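Local coordinates for protein 6-phosphogluconolactonase (Shewanella baltica, PDB 3NWP) that probably hydrolyses 6-phosphogluconolactone to 6-phosphogluconate, the second step of the oxidative pentose phosphate pathway, at residues D65-L70 / N125-F130. Residues are numbered along the deposited sequence; the frame is centred on the assembly and turned at random.
Sequences DVYITL and NFPRPF
Y67 and F126 meet as a tilted edge-to-face (T-shaped) aromatic pair: the edge of the tyrosine ring is turned to the face of the phenylalanine, with centroids 5.4 Å apart and planes at 60°. The same face also receives Y67 CB, which lies 3.8 Å from the F126 ring centroid in a CH-pi contact only 16° off the normal. Y67 CG stands anti to its own carbonyl carbon (chi1 -71°), which lays the ring beside the loop. There P127 CD lies 4.1 Å from the centroid of the Y67 ring, over its face, a second CH-pi contact that suits proline's slightly polarised CD hydrogens. Tyrosine, only partly buried here, thus gives F126 an edge and P127 a face. The far end of the F126 ring reaches the strand backbone, its CZ lying 3.4 Å from I68 O near the ring plane. Phenylalanine suits this buried place, its wholly apolar ring offering a face to Y67 and an edge to the backbone. Beside it, T69 CB packs 3.5 Å from F126 CE2; threonine fits because its carbon side meets the ring while OG1 is hydrogen-bonded to R103 O. Were F126 replaced by alanine, the edge of Y67 would probably lose its facing ring, and a gap is likely to open between Y67 CB and T69. The contact fastens the loop between helix 112-122 and strand 132-135 across strand 66-74, within the Rossmann-like sheet of this family. L123 touches T69, and P127 O is hydrogen-bonded to S40 OG on strand 39-43, which pairs in parallel with both strands.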
# COMPACT_ATOMS: atom_id res chain seq x y z
N ASP A 65 4.34 13.58 13.59
CA ASP A 65 4.38 14.41 12.40
C ASP A 65 4.23 13.52 11.15
O ASP A 65 4.46 14.01 10.04
CB ASP A 65 5.66 15.19 12.33
CG ASP A 65 5.81 16.17 13.50
OD1 ASP A 65 4.84 16.93 13.68
OD2 ASP A 65 6.87 16.20 14.15
N VAL A 66 3.80 12.27 11.33
CA VAL A 66 3.59 11.32 10.18
C VAL A 66 2.12 11.05 10.06
O VAL A 66 1.46 10.60 11.04
CB VAL A 66 4.39 10.01 10.35
CG1 VAL A 66 4.10 9.06 9.12
CG2 VAL A 66 5.88 10.27 10.55
N TYR A 67 1.57 11.28 8.86
CA TYR A 67 0.21 10.94 8.52
C TYR A 67 0.20 9.59 7.86
O TYR A 67 1.02 9.33 6.98
CB TYR A 67 -0.37 11.98 7.56
CG TYR A 67 -0.65 13.32 8.14
CD1 TYR A 67 0.37 14.22 8.35
CD2 TYR A 67 -1.96 13.73 8.35
CE1 TYR A 67 0.10 15.50 8.87
CE2 TYR A 67 -2.24 14.99 8.85
CZ TYR A 67 -1.19 15.86 9.11
OH TYR A 67 -1.42 17.13 9.61
N ILE A 68 -0.70 8.69 8.29
CA ILE A 68 -0.73 7.34 7.78
C ILE A 68 -2.10 6.97 7.26
O ILE A 68 -3.11 7.33 7.86
CB ILE A 68 -0.35 6.32 8.85
CG1 ILE A 68 0.99 6.67 9.52
CG2 ILE A 68 -0.32 4.91 8.22
CD1 ILE A 68 1.42 5.70 10.66
N THR A 69 -2.17 6.35 6.09
CA THR A 69 -3.42 5.83 5.59
C THR A 69 -3.19 4.47 4.90
O THR A 69 -2.08 3.92 4.93
CB THR A 69 -4.17 6.84 4.69
OG1 THR A 69 -5.54 6.41 4.52
CG2 THR A 69 -3.52 7.06 3.32
N LEU A 70 -4.24 3.91 4.33
CA LEU A 70 -4.28 2.59 3.73
C LEU A 70 -4.27 2.66 2.21
O LEU A 70 -4.88 3.56 1.60
CB LEU A 70 -5.59 1.88 4.16
CG LEU A 70 -5.83 1.77 5.67
CD1 LEU A 70 -7.22 1.21 5.98
CD2 LEU A 70 -4.73 0.91 6.30
N ASN A 125 -6.17 16.71 2.86
CA ASN A 125 -5.14 17.21 3.77
C ASN A 125 -3.81 16.44 4.00
O ASN A 125 -2.92 16.97 4.66
CB ASN A 125 -5.76 17.32 5.16
N PHE A 126 -3.69 15.18 3.56
CA PHE A 126 -2.42 14.46 3.75
C PHE A 126 -1.37 15.12 2.89
O PHE A 126 -1.70 15.52 1.77
CB PHE A 126 -2.50 13.01 3.24
CG PHE A 126 -2.94 12.02 4.23
CD1 PHE A 126 -3.97 12.31 5.10
CD2 PHE A 126 -2.21 10.87 4.45
CE1 PHE A 126 -4.36 11.39 6.05
CE2 PHE A 126 -2.62 9.95 5.38
CZ PHE A 126 -3.65 10.22 6.20
N PRO A 127 -0.12 15.15 3.36
CA PRO A 127 1.00 15.54 2.54
C PRO A 127 1.09 14.67 1.29
O PRO A 127 1.10 13.43 1.39
CB PRO A 127 2.23 15.32 3.43
CG PRO A 127 1.71 15.39 4.79
CD PRO A 127 0.33 14.87 4.76
N ARG A 128 1.10 15.33 0.14
CA ARG A 128 1.26 14.67 -1.14
C ARG A 128 2.28 15.49 -1.96
O ARG A 128 2.28 16.72 -1.87
CB ARG A 128 -0.09 14.52 -1.85
CG ARG A 128 -1.07 13.58 -1.11
CD ARG A 128 -2.37 13.37 -1.82
NE ARG A 128 -3.23 14.53 -1.68
CZ ARG A 128 -3.52 15.40 -2.65
NH1 ARG A 128 -3.06 15.21 -3.88
NH2 ARG A 128 -4.31 16.44 -2.39
N PRO A 129 3.18 14.85 -2.68
CA PRO A 129 3.25 13.40 -2.84
C PRO A 129 3.47 12.61 -1.58
O PRO A 129 4.12 13.08 -0.65
CB PRO A 129 4.43 13.18 -3.78
CG PRO A 129 5.16 14.39 -3.75
CD PRO A 129 4.27 15.50 -3.44
N PHE A 130 2.95 11.38 -1.54
CA PHE A 130 3.18 10.52 -0.43
C PHE A 130 4.68 10.25 -0.30
O PHE A 130 5.34 9.96 -1.29
CB PHE A 130 2.46 9.19 -0.56
CG PHE A 130 0.95 9.28 -0.66
CD1 PHE A 130 0.19 9.86 0.33
CD2 PHE A 130 0.31 8.66 -1.69
CE1 PHE A 130 -1.20 9.91 0.22
CE2 PHE A 130 -1.10 8.69 -1.79
CZ PHE A 130 -1.82 9.31 -0.81